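Local coordinates for protein adenosylmethionine-8-amino-7-oxononanoate aminotransferase (Methanocaldococcus jannaschii, PDB 6ZHK) that probably transfers the amino group of S-adenosyl-L-methionine to 7-keto-8-aminopelargonic acid, a pyridoxal phosphate-dependent step of biotin biosynthesis, at residues N95-I108 and G341-L353. Residues are numbered along the deposited sequence; the frame is centred on the assembly and turned at random.
Sequences NVPSILLAKKLVDI and GNQLLCSAALATL. With MG (magnesium ion), chain C.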
ATOM      1  N   ASN A  95      -8.652 -13.218  11.567  1.00 14.17           N
ATOM      2  CA  ASN A  95      -7.520 -13.554  12.438  1.00 16.13           C
ATOM      3  C   ASN A  95      -7.695 -12.832  13.762  1.00 17.20           C
ATOM      4  O   ASN A  95      -8.396 -11.825  13.819  1.00 14.34           O
ATOM      5  CB  ASN A  95      -6.149 -13.401  11.784  1.00 13.80           C
ATOM      6  CG  ASN A  95      -5.760 -11.956  11.516  1.00 16.34           C
ATOM      7  OD1 ASN A  95      -5.912 -11.115  12.384  1.00 17.43           O
ATOM      8  ND2 ASN A  95      -5.197 -11.665  10.355  1.00 13.30           N
ATOM      9  N   VAL A  96      -7.014 -13.324  14.816  1.00 16.98           N
ATOM     10  CA  VAL A  96      -7.338 -12.783  16.140  1.00 16.97           C
ATOM     11  C   VAL A  96      -6.937 -11.322  16.305  1.00 16.34           C
ATOM     12  O   VAL A  96      -7.720 -10.528  16.831  1.00 15.96           O
ATOM     13  CB  VAL A  96      -6.775 -13.646  17.284  1.00 15.67           C
ATOM     14  CG1 VAL A  96      -7.090 -13.025  18.648  1.00 16.27           C
ATOM     15  CG2 VAL A  96      -7.311 -15.089  17.157  1.00 17.71           C
ATOM     16  N   PRO A  97      -5.675 -10.932  16.037  1.00 17.25           N
ATOM     17  CA  PRO A  97      -5.215  -9.564  16.277  1.00 17.05           C
ATOM     18  C   PRO A  97      -6.061  -8.531  15.529  1.00 15.40           C
ATOM     19  O   PRO A  97      -6.435  -7.485  16.100  1.00 16.11           O
ATOM     20  CB  PRO A  97      -3.777  -9.631  15.705  1.00 20.81           C
ATOM     21  CG  PRO A  97      -3.371 -11.058  15.914  1.00 15.89           C
ATOM     22  CD  PRO A  97      -4.613 -11.801  15.482  1.00 17.69           C
ATOM     23  N   SER A  98      -6.449  -8.849  14.275  1.00 14.68           N
ATOM     24  CA  SER A  98      -7.223  -7.874  13.513  1.00 15.08           C
ATOM     25  C   SER A  98      -8.589  -7.659  14.179  1.00 17.03           C
ATOM     26  O   SER A  98      -9.124  -6.555  14.132  1.00 16.31           O
ATOM     27  CB  SER A  98      -7.380  -8.328  12.051  1.00 13.38           C
ATOM     28  OG  SER A  98      -8.308  -9.375  11.980  1.00 12.54           O
ATOM     29  N   ILE A  99      -9.147  -8.721  14.815  1.00 15.19           N
ATOM     30  CA  ILE A  99     -10.466  -8.613  15.429  1.00 15.33           C
ATOM     31  C   ILE A  99     -10.343  -7.733  16.660  1.00 14.21           C
ATOM     32  O   ILE A  99     -11.219  -6.882  16.910  1.00 13.12           O
ATOM     33  CB  ILE A  99     -11.064 -10.005  15.761  1.00 16.07           C
ATOM     34  CG1 ILE A  99     -11.366 -10.783  14.471  1.00 16.94           C
ATOM     35  CG2 ILE A  99     -12.344  -9.850  16.581  1.00 15.32           C
ATOM     36  CD1 ILE A  99     -11.484 -12.296  14.634  1.00 15.69           C
ATOM     37  N   LEU A 100      -9.347  -8.030  17.518  1.00 15.70           N
ATOM     38  CA  LEU A 100      -9.198  -7.237  18.741  1.00 16.20           C
ATOM     39  C   LEU A 100      -8.927  -5.766  18.401  1.00 16.34           C
ATOM     40  O   LEU A 100      -9.449  -4.836  19.006  1.00 14.85           O
ATOM     41  CB  LEU A 100      -8.038  -7.806  19.563  1.00 15.01           C
ATOM     42  CG  LEU A 100      -8.156  -9.273  19.984  1.00 18.61           C
ATOM     43  CD1 LEU A 100      -6.912  -9.717  20.745  1.00 19.83           C
ATOM     44  CD2 LEU A 100      -9.376  -9.441  20.888  1.00 22.76           C
ATOM     45  N   LEU A 101      -8.070  -5.547  17.403  1.00 13.85           N
ATOM     46  CA  LEU A 101      -7.766  -4.190  17.003  1.00 13.50           C
ATOM     47  C   LEU A 101      -8.991  -3.485  16.398  1.00 13.96           C
ATOM     48  O   LEU A 101      -9.181  -2.261  16.648  1.00 14.16           O
ATOM     49  CB  LEU A 101      -6.638  -4.254  15.955  1.00 14.24           C
ATOM     50  CG  LEU A 101      -6.290  -2.870  15.402  1.00 13.18           C
ATOM     51  CD1 LEU A 101      -5.856  -1.913  16.546  1.00 14.65           C
ATOM     52  CD2 LEU A 101      -5.156  -3.017  14.381  1.00 13.33           C
ATOM     53  N   ALA A 102      -9.853  -4.213  15.653  1.00 14.36           N
ATOM     54  CA  ALA A 102     -10.964  -3.505  14.997  1.00 14.56           C
ATOM     55  C   ALA A 102     -11.904  -2.996  16.104  1.00 17.20           C
ATOM     56  O   ALA A 102     -12.408  -1.897  16.043  1.00 15.03           O
ATOM     57  CB  ALA A 102     -11.714  -4.377  13.993  1.00 16.61           C
ATOM     58  N   LYS A 103     -12.132  -3.825  17.123  1.00 15.55           N
ATOM     59  CA  LYS A 103     -12.985  -3.376  18.220  1.00 17.35           C
ATOM     60  C   LYS A 103     -12.349  -2.163  18.918  1.00 16.08           C
ATOM     61  O   LYS A 103     -13.037  -1.208  19.261  1.00 19.42           O
ATOM     62  CB  LYS A 103     -13.215  -4.531  19.187  1.00 18.54           C
ATOM     63  CG  LYS A 103     -13.987  -4.125  20.464  1.00 23.75           C
ATOM     64  CD  LYS A 103     -14.511  -5.356  21.219  1.00 26.31           C
ATOM     65  CE  LYS A 103     -15.075  -5.042  22.598  1.00 29.14           C
ATOM     66  NZ  LYS A 103     -15.814  -3.765  22.598  1.00 30.53           N
ATOM     67  N   LYS A 104     -11.043  -2.186  19.159  1.00 17.14           N
ATOM     68  CA  LYS A 104     -10.438  -1.045  19.831  1.00 19.52           C
ATOM     69  C   LYS A 104     -10.581   0.231  19.002  1.00 17.47           C
ATOM     70  O   LYS A 104     -10.822   1.311  19.543  1.00 17.33           O
ATOM     71  CB  LYS A 104      -8.946  -1.275  20.080  1.00 21.11           C
ATOM     72  CG  LYS A 104      -8.555  -2.341  21.104  1.00 26.26           C
ATOM     73  CD  LYS A 104      -9.062  -2.140  22.522  1.00 33.22           C
ATOM     74  CE  LYS A 104      -8.236  -2.962  23.517  1.00 36.83           C
ATOM     75  NZ  LYS A 104      -9.042  -3.245  24.722  1.00 40.45           N
ATOM     76  N   LEU A 105     -10.354   0.131  17.681  1.00 14.05           N
ATOM     77  CA  LEU A 105     -10.437   1.290  16.790  1.00 15.79           C
ATOM     78  C   LEU A 105     -11.854   1.864  16.762  1.00 13.78           C
ATOM     79  O   LEU A 105     -11.987   3.072  16.814  1.00 17.10           O
ATOM     80  CB  LEU A 105      -9.995   0.906  15.365  1.00 13.57           C
ATOM     81  CG  LEU A 105      -8.484   0.730  15.232  1.00 17.60           C
ATOM     82  CD1 LEU A 105      -8.115   0.129  13.873  1.00 19.18           C
ATOM     83  CD2 LEU A 105      -7.706   2.013  15.504  1.00 19.09           C
ATOM     84  N   VAL A 106     -12.897   1.008  16.719  1.00 14.63           N
ATOM     85  CA  VAL A 106     -14.274   1.472  16.711  1.00 13.73           C
ATOM     86  C   VAL A 106     -14.542   2.208  18.031  1.00 15.28           C
ATOM     87  O   VAL A 106     -15.156   3.299  18.010  1.00 15.57           O
ATOM     88  CB  VAL A 106     -15.232   0.290  16.413  1.00 15.87           C
ATOM     89  CG1 VAL A 106     -16.702   0.599  16.727  1.00 15.29           C
ATOM     90  CG2 VAL A 106     -15.109  -0.164  14.915  1.00 15.97           C
ATOM     91  N   ASP A 107     -14.068   1.574  19.132  1.00 19.57           N
ATOM     92  CA  ASP A 107     -14.313   2.104  20.485  1.00 21.56           C
ATOM     93  C   ASP A 107     -13.608   3.439  20.713  1.00 20.19           C
ATOM     94  O   ASP A 107     -14.143   4.259  21.439  1.00 22.75           O
ATOM     95  CB  ASP A 107     -13.965   1.091  21.590  1.00 23.43           C
ATOM     96  CG  ASP A 107     -14.943  -0.068  21.656  1.00 27.95           C
ATOM     97  OD1 ASP A 107     -16.068   0.036  21.006  1.00 30.91           O
ATOM     98  OD2 ASP A 107     -14.582  -1.078  22.285  1.00 27.45           O
ATOM     99  N   ILE A 108     -12.406   3.666  20.165  1.00 16.08           N
ATOM    100  CA  ILE A 108     -11.765   4.945  20.458  1.00 17.71           C
ATOM    101  C   ILE A 108     -12.138   6.044  19.479  1.00 17.83           C
ATOM    102  O   ILE A 108     -11.734   7.178  19.694  1.00 18.70           O
ATOM    103  CB  ILE A 108     -10.239   4.872  20.508  1.00 22.60           C
ATOM    104  CG1 ILE A 108      -9.700   4.312  19.196  1.00 24.64           C
ATOM    105  CG2 ILE A 108      -9.754   4.115  21.737  1.00 33.59           C
ATOM    106  CD1 ILE A 108      -8.200   4.362  19.167  1.00 32.33           C
ATOM    107  N   GLY A 341      -5.216  -6.702   6.998  1.00 12.96           N
ATOM    108  CA  GLY A 341      -5.303  -7.217   8.371  1.00 14.14           C
ATOM    109  C   GLY A 341      -4.134  -8.093   8.849  1.00 14.84           C
ATOM    110  O   GLY A 341      -4.287  -8.904   9.785  1.00 15.13           O
ATOM    111  N   ASN A 342      -2.929  -7.950   8.281  1.00 14.13           N
ATOM    112  CA  ASN A 342      -1.789  -8.799   8.639  1.00 15.30           C
ATOM    113  C   ASN A 342      -1.540  -8.788  10.173  1.00 14.61           C
ATOM    114  O   ASN A 342      -1.595  -7.737  10.813  1.00 18.69           O
ATOM    115  CB  ASN A 342      -0.552  -8.243   7.901  1.00 12.91           C
ATOM    116  CG  ASN A 342       0.742  -8.793   8.439  1.00 12.68           C
ATOM    117  OD1 ASN A 342       1.266  -8.341   9.431  1.00 14.44           O
ATOM    118  ND2 ASN A 342       1.354  -9.671   7.665  1.00 15.41           N
ATOM    119  N   GLN A 343      -1.273  -9.943  10.789  1.00 15.40           N
ATOM    120  CA  GLN A 343      -1.169 -10.051  12.252  1.00 14.84           C
ATOM    121  C   GLN A 343      -0.020  -9.228  12.848  1.00 15.48           C
ATOM    122  O   GLN A 343      -0.209  -8.609  13.888  1.00 13.55           O
ATOM    123  CB  GLN A 343      -1.047 -11.504  12.754  1.00 13.98           C
ATOM    124  CG  GLN A 343      -2.346 -12.293  12.591  1.00 14.75           C
ATOM    125  CD  GLN A 343      -2.475 -13.021  11.268  1.00 14.82           C
ATOM    126  OE1 GLN A 343      -2.253 -12.484  10.169  1.00 13.74           O
ATOM    127  NE2 GLN A 343      -3.037 -14.198  11.364  1.00 15.37           N
ATOM    128  N   LEU A 344       1.167  -9.248  12.222  1.00 13.31           N
ATOM    129  CA  LEU A 344       2.248  -8.385  12.722  1.00 12.62           C
ATOM    130  C   LEU A 344       1.855  -6.902  12.722  1.00 11.89           C
ATOM    131  O   LEU A 344       2.076  -6.193  13.721  1.00 13.00           O
ATOM    132  CB  LEU A 344       3.517  -8.626  11.918  1.00 13.33           C
ATOM    133  CG  LEU A 344       4.032 -10.068  11.964  1.00 13.55           C
ATOM    134  CD1 LEU A 344       5.356 -10.136  11.216  1.00 13.50           C
ATOM    135  CD2 LEU A 344       4.161 -10.640  13.458  1.00 12.43           C
ATOM    136  N   LEU A 345       1.213  -6.412  11.625  1.00 12.71           N
ATOM    137  CA  LEU A 345       0.832  -5.008  11.565  1.00 12.06           C
ATOM    138  C   LEU A 345      -0.122  -4.748  12.717  1.00 12.29           C
ATOM    139  O   LEU A 345      -0.002  -3.731  13.390  1.00 14.21           O
ATOM    140  CB  LEU A 345       0.115  -4.624  10.244  1.00 11.69           C
ATOM    141  CG  LEU A 345       0.804  -5.115   8.967  1.00 12.04           C
ATOM    142  CD1 LEU A 345       0.132  -4.581   7.708  1.00 10.74           C
ATOM    143  CD2 LEU A 345       2.254  -4.656   8.929  1.00 11.08           C
ATOM    144  N   CYS A 346      -1.076  -5.673  12.939  1.00 12.60           N
ATOM    145  CA  CYS A 346      -2.130  -5.343  13.887  1.00 12.75           C
ATOM    146  C   CYS A 346      -1.593  -5.466  15.319  1.00 15.15           C
ATOM    147  O   CYS A 346      -2.024  -4.741  16.244  1.00 15.88           O
ATOM    148  CB  CYS A 346      -3.272  -6.349  13.721  1.00 12.27           C
ATOM    149  SG  CYS A 346      -4.249  -6.075  12.219  1.00 16.34           S
ATOM    150  N   SER A 347      -0.634  -6.356  15.503  1.00 16.35           N
ATOM    151  CA  SER A 347      -0.029  -6.493  16.838  1.00 16.85           C
ATOM    152  C   SER A 347       0.663  -5.182  17.249  1.00 17.00           C
ATOM    153  O   SER A 347       0.510  -4.785  18.416  1.00 16.75           O
ATOM    154  CB  SER A 347       0.917  -7.663  16.873  1.00 16.80           C
ATOM    155  OG  SER A 347       2.114  -7.342  16.158  1.00 19.47           O
ATOM    156  N   ALA A 348       1.392  -4.499  16.322  1.00 16.03           N
ATOM    157  CA  ALA A 348       2.037  -3.226  16.650  1.00 14.89           C
ATOM    158  C   ALA A 348       0.973  -2.211  17.063  1.00 16.28           C
ATOM    159  O   ALA A 348       1.164  -1.456  18.037  1.00 17.27           O
ATOM    160  CB  ALA A 348       2.927  -2.687  15.567  1.00 17.07           C
ATOM    161  N   ALA A 349      -0.138  -2.162  16.306  1.00 14.21           N
ATOM    162  CA  ALA A 349      -1.157  -1.173  16.614  1.00 14.41           C
ATOM    163  C   ALA A 349      -1.816  -1.434  17.962  1.00 14.82           C
ATOM    164  O   ALA A 349      -2.182  -0.481  18.661  1.00 15.80           O
ATOM    165  CB  ALA A 349      -2.222  -1.107  15.526  1.00 13.15           C
ATOM    166  N   LEU A 350      -2.086  -2.716  18.277  1.00 15.68           N
ATOM    167  CA  LEU A 350      -2.671  -3.063  19.565  1.00 15.82           C
ATOM    168  C   LEU A 350      -1.793  -2.542  20.685  1.00 17.33           C
ATOM    169  O   LEU A 350      -2.306  -1.908  21.619  1.00 17.40           O
ATOM    170  CB  LEU A 350      -2.859  -4.587  19.681  1.00 15.86           C
ATOM    171  CG  LEU A 350      -4.070  -5.145  18.939  1.00 16.42           C
ATOM    172  CD1 LEU A 350      -4.016  -6.680  18.885  1.00 18.27           C
ATOM    173  CD2 LEU A 350      -5.390  -4.701  19.603  1.00 16.59           C
ATOM    174  N   ALA A 351      -0.467  -2.791  20.569  1.00 16.20           N
ATOM    175  CA  ALA A 351       0.436  -2.301  21.604  1.00 17.05           C
ATOM    176  C   ALA A 351       0.385  -0.779  21.696  1.00 18.35           C
ATOM    177  O   ALA A 351       0.404  -0.228  22.806  1.00 17.72           O
ATOM    178  CB  ALA A 351       1.871  -2.736  21.392  1.00 17.38           C
ATOM    179  N   THR A 352       0.340  -0.121  20.521  1.00 17.16           N
ATOM    180  CA  THR A 352       0.291   1.326  20.471  1.00 16.26           C
ATOM    181  C   THR A 352      -0.905   1.835  21.266  1.00 17.01           C
ATOM    182  O   THR A 352      -0.747   2.766  22.090  1.00 18.61           O
ATOM    183  CB  THR A 352       0.381   1.876  19.044  1.00 17.49           C
ATOM    184  OG1 THR A 352       1.625   1.430  18.519  1.00 18.23           O
ATOM    185  CG2 THR A 352       0.401   3.395  18.947  1.00 16.76           C
ATOM    186  N   LEU A 353      -2.094   1.286  20.980  1.00 16.83           N
ATOM    187  CA  LEU A 353      -3.284   1.826  21.631  1.00 18.74           C
ATOM    188  C   LEU A 353      -3.204   1.581  23.128  1.00 20.61           C
ATOM    189  O   LEU A 353      -3.720   2.378  23.926  1.00 21.80           O
ATOM    190  CB  LEU A 353      -4.553   1.180  21.086  1.00 18.46           C
ATOM    191  CG  LEU A 353      -4.916   1.636  19.676  1.00 21.72           C
ATOM    192  CD1 LEU A 353      -6.036   0.780  19.085  1.00 20.91           C
ATOM    193  CD2 LEU A 353      -5.281   3.099  19.702  1.00 24.93           C
TER
HETATM  194 MG    MG C 501     -16.200   4.670  16.630  1.00 18.03          MG
HETATM  195  O   HOH W   1      -4.047 -14.849  14.105  1.00 16.70           O
HETATM  196  O   HOH W   2     -17.848   3.823  17.668  1.00 16.41           O
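L101, L350 and L353 interlock as knobs into holes between helix 96-108 and helix 343-353, whose axes approach to 8.3 Å with N-to-C directions 37° apart. The close-packed strip centres on L101: with CG anti to its own N (chi1 177°), both methyls reach the other helix, CD2 lying 3.7 Å from A349 CB and also meeting C346, while CD1 meets L353. L350 CD2 presses on the backbone of helix 96-108, 3.6 Å from L101 CA, in a hole lined by P97, L100, L101 and K104. L353 fills the next hole, crossing L101 at about a right angle. The looser, solvent-facing margin is L100 and K104, the latter giving only the root of its chain, CB 3.7 Å from L353 CD1, before its ammonium end turns away. At the N-terminal end the contact becomes polar. The side-chain amide of N95 stacks on that of Q343, planes 21° apart, and its ND2 donates an almost straight bond of 3.0 Å to G341 O, from above that carbonyl's plane. N95 OD1 caps its own helix, accepting from S98 N at 3.0 Å. Q343 OE1 accepts from S88 N, and its NE2 donates to a water. Replacing N95 with a leucine would probably leave G341 O without this donor and S98 N without its cap, and lose the amide stack. Within the class-III pyridoxal-phosphate-dependent aminotransferase fold, L101 also packs on Y118 of strand 115-119, and N95 pairs in a parallel beta ladder with a strand of the second subunit, beside the dimer interface. At the far end V106 O binds magnesium. Apolar side chains thus supply most of the packing, while the side-chain amide of N95, donating through ND2 and accepting through OD1, ties the start of one helix to the turn leading into the other.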